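Local coordinates for protein putative deoxyribonuclease yjjV (Escherichia coli, PDB 1ZZM) that probably hydrolyses ester bonds, perhaps those of DNA, using two divalent metal ions per subunit, as a TatD-type member of the metallo-dependent hydrolases, at residues M143-H148 against E167-L172; P151-V156 against L172-G177. All blocks are in the same frame, centred on the assembly; numbering follows the deposited sequence.

Interaction 1 (M143-H148 against E167-L172); sequences MHLKRH and ERFVQL. With ZN (zinc ion), chain D.
With CG anti to the carbonyl carbon (chi1 -72°), L172 sends both methyls against helix 138-148, where K146, its CG anti to the backbone N (chi1 -176°), crosses it at about a right angle. CD2 of L172 lies 3.9 Å from CB of K146, and CD1 of L172 is 4.2 Å from CB of L145, so the leucine's branched end meets two successive residues of the helix. K146 touches with its aliphatic root; the rest of the chain leads away and bends at chi4. Deeper in, CD1 of L145 comes obliquely to the ring of F169, 3.9 Å from CE1. The two segments belong to neighbouring outer helices of the TIM-barrel fold, and no hydrogen bond joins them; F169 also packs on L141 and A142. At the margin R168, extended from CG to NE, brings NH2 to 3.8 Å from the backbone N of M143, a packing contact between two nitrogens. NH2 of R168 stays 6.9 Å from NZ of K146, and the like charges would probably repel mildly. On the side of helix 138-148 turned from this contact, H144 ND1 at 2.2 Å and H148 NE2 at 2.0 Å bind a zinc ion, with D117 as a further ligand. CE of M143 lies over one face of the H144 ring, toward its rim, and Q113 holds H144 NE2 by a hydrogen bond.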
loop_
_atom_site.group_PDB
_atom_site.type_symbol
_atom_site.label_atom_id
_atom_site.label_comp_id
_atom_site.label_asym_id
_atom_site.label_seq_id
_atom_site.Cartn_x
_atom_site.Cartn_y
_atom_site.Cartn_z
ATOM N N MET A 143 -7.826 -13.776 -9.142
ATOM C CA MET A 143 -9.043 -14.552 -9.323
ATOM C C MET A 143 -10.182 -13.978 -8.457
ATOM O O MET A 143 -11.304 -13.811 -8.938
ATOM C CB MET A 143 -8.789 -16.018 -8.956
ATOM C CG MET A 143 -10.015 -16.909 -9.049
ATOM S SD MET A 143 -9.718 -18.468 -8.101
ATOM C CE MET A 143 -9.719 -17.801 -6.373
ATOM N N HIS A 144 -9.878 -13.660 -7.194
ATOM C CA HIS A 144 -10.866 -13.079 -6.272
ATOM C C HIS A 144 -11.241 -11.656 -6.722
ATOM O O HIS A 144 -12.417 -11.307 -6.730
ATOM C CB HIS A 144 -10.326 -13.020 -4.812
ATOM C CG HIS A 144 -10.205 -14.368 -4.141
ATOM N ND1 HIS A 144 -11.297 -15.108 -3.746
ATOM C CD2 HIS A 144 -9.121 -15.132 -3.863
ATOM C CE1 HIS A 144 -10.896 -16.273 -3.263
ATOM N NE2 HIS A 144 -9.577 -16.315 -3.327
ATOM N N LEU A 145 -10.257 -10.830 -7.097
ATOM C CA LEU A 145 -10.613 -9.460 -7.524
ATOM C C LEU A 145 -11.546 -9.483 -8.734
ATOM O O LEU A 145 -12.508 -8.696 -8.818
ATOM C CB LEU A 145 -9.372 -8.640 -7.862
ATOM C CG LEU A 145 -8.358 -8.561 -6.694
ATOM C CD1 LEU A 145 -7.098 -7.814 -7.156
ATOM C CD2 LEU A 145 -8.976 -7.874 -5.494
ATOM N N LYS A 146 -11.237 -10.341 -9.699
ATOM C CA LYS A 146 -12.097 -10.421 -10.863
ATOM C C LYS A 146 -13.526 -10.802 -10.435
ATOM O O LYS A 146 -14.489 -10.165 -10.839
ATOM C CB LYS A 146 -11.553 -11.432 -11.863
ATOM C CG LYS A 146 -12.390 -11.484 -13.172
ATOM C CD LYS A 146 -12.053 -12.730 -13.969
ATOM C CE LYS A 146 -12.859 -12.834 -15.272
ATOM N NZ LYS A 146 -12.306 -11.924 -16.320
ATOM N N ARG A 147 -13.659 -11.813 -9.591
ATOM C CA ARG A 147 -14.975 -12.249 -9.145
ATOM C C ARG A 147 -15.794 -11.249 -8.363
ATOM O O ARG A 147 -16.995 -11.093 -8.605
ATOM C CB ARG A 147 -14.841 -13.507 -8.279
ATOM C CG ARG A 147 -14.424 -14.693 -9.089
ATOM C CD ARG A 147 -14.404 -15.945 -8.285
ATOM N NE ARG A 147 -14.169 -17.078 -9.180
ATOM C CZ ARG A 147 -13.640 -18.224 -8.786
ATOM N NH1 ARG A 147 -13.294 -18.379 -7.520
ATOM N NH2 ARG A 147 -13.448 -19.204 -9.663
ATOM N N HIS A 148 -15.152 -10.549 -7.435
ATOM C CA HIS A 148 -15.902 -9.651 -6.586
ATOM C C HIS A 148 -16.149 -8.254 -7.111
ATOM O O HIS A 148 -16.970 -7.540 -6.569
ATOM C CB HIS A 148 -15.298 -9.723 -5.192
ATOM C CG HIS A 148 -15.199 -11.136 -4.706
ATOM N ND1 HIS A 148 -16.296 -11.978 -4.676
ATOM C CD2 HIS A 148 -14.133 -11.893 -4.355
ATOM C CE1 HIS A 148 -15.906 -13.191 -4.330
ATOM N NE2 HIS A 148 -14.597 -13.167 -4.135
ATOM N N GLU A 167 -0.019 -6.879 -15.463
ATOM C CA GLU A 167 -1.006 -6.480 -16.466
ATOM C C GLU A 167 -2.395 -6.997 -16.120
ATOM O O GLU A 167 -3.378 -6.298 -16.324
ATOM C CB GLU A 167 -0.598 -6.960 -17.863
ATOM C CG GLU A 167 0.735 -6.387 -18.329
ATOM C CD GLU A 167 1.053 -6.761 -19.775
ATOM O OE1 GLU A 167 0.730 -7.898 -20.181
ATOM O OE2 GLU A 167 1.632 -5.919 -20.492
ATOM N N ARG A 168 -2.484 -8.204 -15.565
ATOM C CA ARG A 168 -3.798 -8.723 -15.178
ATOM C C ARG A 168 -4.427 -7.842 -14.101
ATOM O O ARG A 168 -5.622 -7.606 -14.115
ATOM C CB ARG A 168 -3.702 -10.155 -14.665
ATOM C CG ARG A 168 -5.062 -10.790 -14.345
ATOM C CD ARG A 168 -4.817 -12.225 -13.899
ATOM N NE ARG A 168 -6.016 -12.973 -13.550
ATOM C CZ ARG A 168 -5.989 -14.202 -13.043
ATOM N NH1 ARG A 168 -4.828 -14.812 -12.840
ATOM N NH2 ARG A 168 -7.118 -14.816 -12.712
ATOM N N PHE A 169 -3.621 -7.364 -13.156
ATOM C CA PHE A 169 -4.170 -6.492 -12.112
ATOM C C PHE A 169 -4.611 -5.160 -12.741
ATOM O O PHE A 169 -5.677 -4.627 -12.432
ATOM C CB PHE A 169 -3.107 -6.197 -11.051
ATOM C CG PHE A 169 -2.866 -7.331 -10.079
ATOM C CD1 PHE A 169 -3.939 -8.024 -9.500
ATOM C CD2 PHE A 169 -1.563 -7.692 -9.717
ATOM C CE1 PHE A 169 -3.711 -9.039 -8.589
ATOM C CE2 PHE A 169 -1.333 -8.716 -8.798
ATOM C CZ PHE A 169 -2.408 -9.391 -8.230
ATOM N N VAL A 170 -3.783 -4.631 -13.631
ATOM C CA VAL A 170 -4.083 -3.351 -14.278
ATOM C C VAL A 170 -5.366 -3.474 -15.116
ATOM O O VAL A 170 -6.206 -2.556 -15.133
ATOM C CB VAL A 170 -2.888 -2.920 -15.178
ATOM C CG1 VAL A 170 -3.232 -1.671 -15.995
ATOM C CG2 VAL A 170 -1.682 -2.617 -14.295
ATOM N N GLN A 171 -5.520 -4.615 -15.787
ATOM C CA GLN A 171 -6.701 -4.839 -16.618
ATOM C C GLN A 171 -7.964 -5.003 -15.761
ATOM O O GLN A 171 -9.076 -4.782 -16.248
ATOM C CB GLN A 171 -6.439 -6.016 -17.582
ATOM C CG GLN A 171 -5.324 -5.608 -18.587
ATOM C CD GLN A 171 -4.702 -6.753 -19.407
ATOM O OE1 GLN A 171 -4.873 -7.946 -19.106
ATOM N NE2 GLN A 171 -3.937 -6.377 -20.442
ATOM N N LEU A 172 -7.791 -5.341 -14.484
ATOM C CA LEU A 172 -8.938 -5.435 -13.572
ATOM C C LEU A 172 -9.207 -4.049 -12.946
ATOM O O LEU A 172 -10.119 -3.893 -12.126
ATOM C CB LEU A 172 -8.676 -6.479 -12.468
ATOM C CG LEU A 172 -8.734 -7.893 -13.043
ATOM C CD1 LEU A 172 -8.315 -8.925 -11.958
ATOM C CD2 LEU A 172 -10.157 -8.146 -13.519
HETATM ZN ZN ZN D . -13.356 -14.559 -3.385
#

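Interaction 2 (P151-V156 against L172-G177); sequences PRTGVV and LGYKIG
G154 O is gripped by K175 N, 2.8 Å away in a nearly straight bond lying in the carbonyl plane, and by a weaker CA-H...O contact from Y174 CA at 3.4 Å. The parallel pairing runs on from there: V156 N reaches K175 O at 2.9 Å, and G177 N reaches V156 O at 3.0 Å, this last donor standing 38° out of the carbonyl plane. Side chains alternate, V155 and K175 on one face of the sheet, V156 and I176 on the other, against helix 163-171. These are the two strands of a beta-alpha-beta unit of the TIM barrel. The chain enters the second through G173, whose positive phi closes a Schellman motif at the end of that helix. Y174 then turns its ring, CG anti to the carbonyl carbon (chi1 -73°), against the T153-G154 backbone. CB of T153 sits over the ring face, 3.6 Å from the centroid and 12° off the normal, in a CH-pi contact, while V155 N lies near the ring plane at its edge. At the backbone angles of G154 a CB would run into the carbonyl O of T153. Cutting Y174 back to an alanine is likely to leave T153 without its CH-pi partner and open a gap beside V130 and L132, which the ring also touches. Backbone bonds thus set the strand register, while T153 meets the second segment both through CB on the ring face, by dispersion and weak electrostatics, and through its polar OG1, 2.8 Å from G173 O.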
loop_
_atom_site.group_PDB
_atom_site.type_symbol
_atom_site.label_atom_id
_atom_site.label_comp_id
_atom_site.label_asym_id
_atom_site.label_seq_id
_atom_site.Cartn_x
_atom_site.Cartn_y
_atom_site.Cartn_z
ATOM N N PRO A 151 -16.107 -1.707 -7.296
ATOM C CA PRO A 151 -16.183 -0.487 -8.105
ATOM C C PRO A 151 -14.972 0.444 -7.926
ATOM O O PRO A 151 -14.515 1.075 -8.883
ATOM C CB PRO A 151 -17.456 0.183 -7.594
ATOM C CG PRO A 151 -18.297 -0.947 -7.218
ATOM C CD PRO A 151 -17.342 -1.879 -6.507
ATOM N N ARG A 152 -14.447 0.530 -6.706
ATOM C CA ARG A 152 -13.317 1.438 -6.463
ATOM C C ARG A 152 -11.950 0.820 -6.575
ATOM O O ARG A 152 -10.948 1.508 -6.358
ATOM C CB ARG A 152 -13.442 2.046 -5.074
ATOM C CG ARG A 152 -14.748 2.746 -4.857
ATOM C CD ARG A 152 -14.805 4.029 -5.675
ATOM N NE ARG A 152 -16.017 4.751 -5.311
ATOM C CZ ARG A 152 -16.306 5.993 -5.687
ATOM N NH1 ARG A 152 -15.464 6.685 -6.456
ATOM N NH2 ARG A 152 -17.450 6.536 -5.286
ATOM N N THR A 153 -11.924 -0.456 -6.941
ATOM C CA THR A 153 -10.719 -1.254 -7.026
ATOM C C THR A 153 -9.710 -0.960 -5.912
ATOM O O THR A 153 -10.078 -1.051 -4.745
ATOM C CB THR A 153 -10.053 -1.202 -8.451
ATOM O OG1 THR A 153 -9.596 0.125 -8.749
ATOM C CG2 THR A 153 -11.101 -1.677 -9.504
ATOM N N GLY A 154 -8.461 -0.667 -6.270
ATOM C CA GLY A 154 -7.437 -0.460 -5.262
ATOM C C GLY A 154 -6.034 -0.557 -5.843
ATOM O O GLY A 154 -5.826 -0.328 -7.040
ATOM N N VAL A 155 -5.066 -0.881 -4.988
ATOM C CA VAL A 155 -3.665 -0.991 -5.389
ATOM C C VAL A 155 -3.088 -2.313 -4.866
ATOM O O VAL A 155 -3.399 -2.730 -3.744
ATOM C CB VAL A 155 -2.788 0.189 -4.790
ATOM C CG1 VAL A 155 -3.009 0.321 -3.265
ATOM C CG2 VAL A 155 -1.299 -0.058 -5.074
ATOM N N VAL A 156 -2.300 -2.990 -5.692
ATOM C CA VAL A 156 -1.601 -4.178 -5.220
ATOM C C VAL A 156 -0.258 -3.568 -4.836
ATOM O O VAL A 156 0.571 -3.234 -5.684
ATOM C CB VAL A 156 -1.412 -5.235 -6.301
ATOM C CG1 VAL A 156 -0.504 -6.380 -5.725
ATOM C CG2 VAL A 156 -2.785 -5.818 -6.664
ATOM N N LEU A 172 -7.791 -5.341 -14.484
ATOM C CA LEU A 172 -8.938 -5.435 -13.572
ATOM C C LEU A 172 -9.207 -4.049 -12.946
ATOM O O LEU A 172 -10.119 -3.893 -12.126
ATOM C CB LEU A 172 -8.676 -6.479 -12.468
ATOM C CG LEU A 172 -8.734 -7.893 -13.043
ATOM C CD1 LEU A 172 -8.315 -8.925 -11.958
ATOM C CD2 LEU A 172 -10.157 -8.146 -13.519
ATOM N N GLY A 173 -8.388 -3.061 -13.319
ATOM C CA GLY A 173 -8.549 -1.698 -12.831
ATOM C C GLY A 173 -7.754 -1.346 -11.590
ATOM O O GLY A 173 -7.946 -0.283 -10.999
ATOM N N TYR A 174 -6.860 -2.238 -11.193
ATOM C CA TYR A 174 -6.041 -2.009 -9.993
ATOM C C TYR A 174 -4.746 -1.290 -10.313
ATOM O O TYR A 174 -4.250 -1.350 -11.459
ATOM C CB TYR A 174 -5.730 -3.348 -9.311
ATOM C CG TYR A 174 -6.959 -3.889 -8.618
ATOM C CD1 TYR A 174 -7.187 -3.627 -7.259
ATOM C CD2 TYR A 174 -7.965 -4.513 -9.352
ATOM C CE1 TYR A 174 -8.400 -3.967 -6.659
ATOM C CE2 TYR A 174 -9.171 -4.847 -8.778
ATOM C CZ TYR A 174 -9.382 -4.565 -7.428
ATOM O OH TYR A 174 -10.589 -4.858 -6.866
ATOM N N LYS A 175 -4.226 -0.581 -9.312
ATOM C CA LYS A 175 -2.956 0.105 -9.480
ATOM C C LYS A 175 -1.858 -0.803 -8.962
ATOM O O LYS A 175 -2.132 -1.814 -8.305
ATOM C CB LYS A 175 -2.945 1.408 -8.721
ATOM C CG LYS A 175 -3.270 2.611 -9.568
ATOM C CD LYS A 175 -4.679 2.668 -9.991
ATOM C CE LYS A 175 -5.066 4.128 -10.351
ATOM N NZ LYS A 175 -5.254 4.347 -11.826
ATOM N N ILE A 176 -0.615 -0.401 -9.227
ATOM C CA ILE A 176 0.571 -1.181 -8.861
ATOM C C ILE A 176 1.479 -0.296 -7.990
ATOM O O ILE A 176 1.934 0.766 -8.423
ATOM C CB ILE A 176 1.373 -1.621 -10.148
ATOM C CG1 ILE A 176 0.526 -2.529 -11.050
ATOM C CG2 ILE A 176 2.700 -2.324 -9.771
ATOM C CD1 ILE A 176 -0.043 -3.819 -10.402
ATOM N N GLY A 177 1.777 -0.757 -6.772
ATOM C CA GLY A 177 2.617 0.025 -5.886
ATOM C C GLY A 177 4.092 -0.193 -6.176
ATOM O O GLY A 177 4.580 -1.323 -6.199
#

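Overall arrangement
L172 belongs to both interactions: its side chain faces helix 138-148 in interaction 1, and the chain beyond it turns into the second strand of interaction 2. F169 O and Y174 N, 2.9 Å apart, probably hydrogen-bond across that turn. From helix to sheet, CG of F169 packs 3.7 Å from CG2 of V156; from helix 138-148, CD2 of L145 packs 3.7 Å from OH of Y174. Interaction 2 lies nearer the two-metal site: the side chain of V155 is about 5 Å from that of H157 and about 6 Å from that of H9. In interaction 1, F169 is about 10 Å from H133, side chain to side chain; the zinc on H144 and H148 is a separate site.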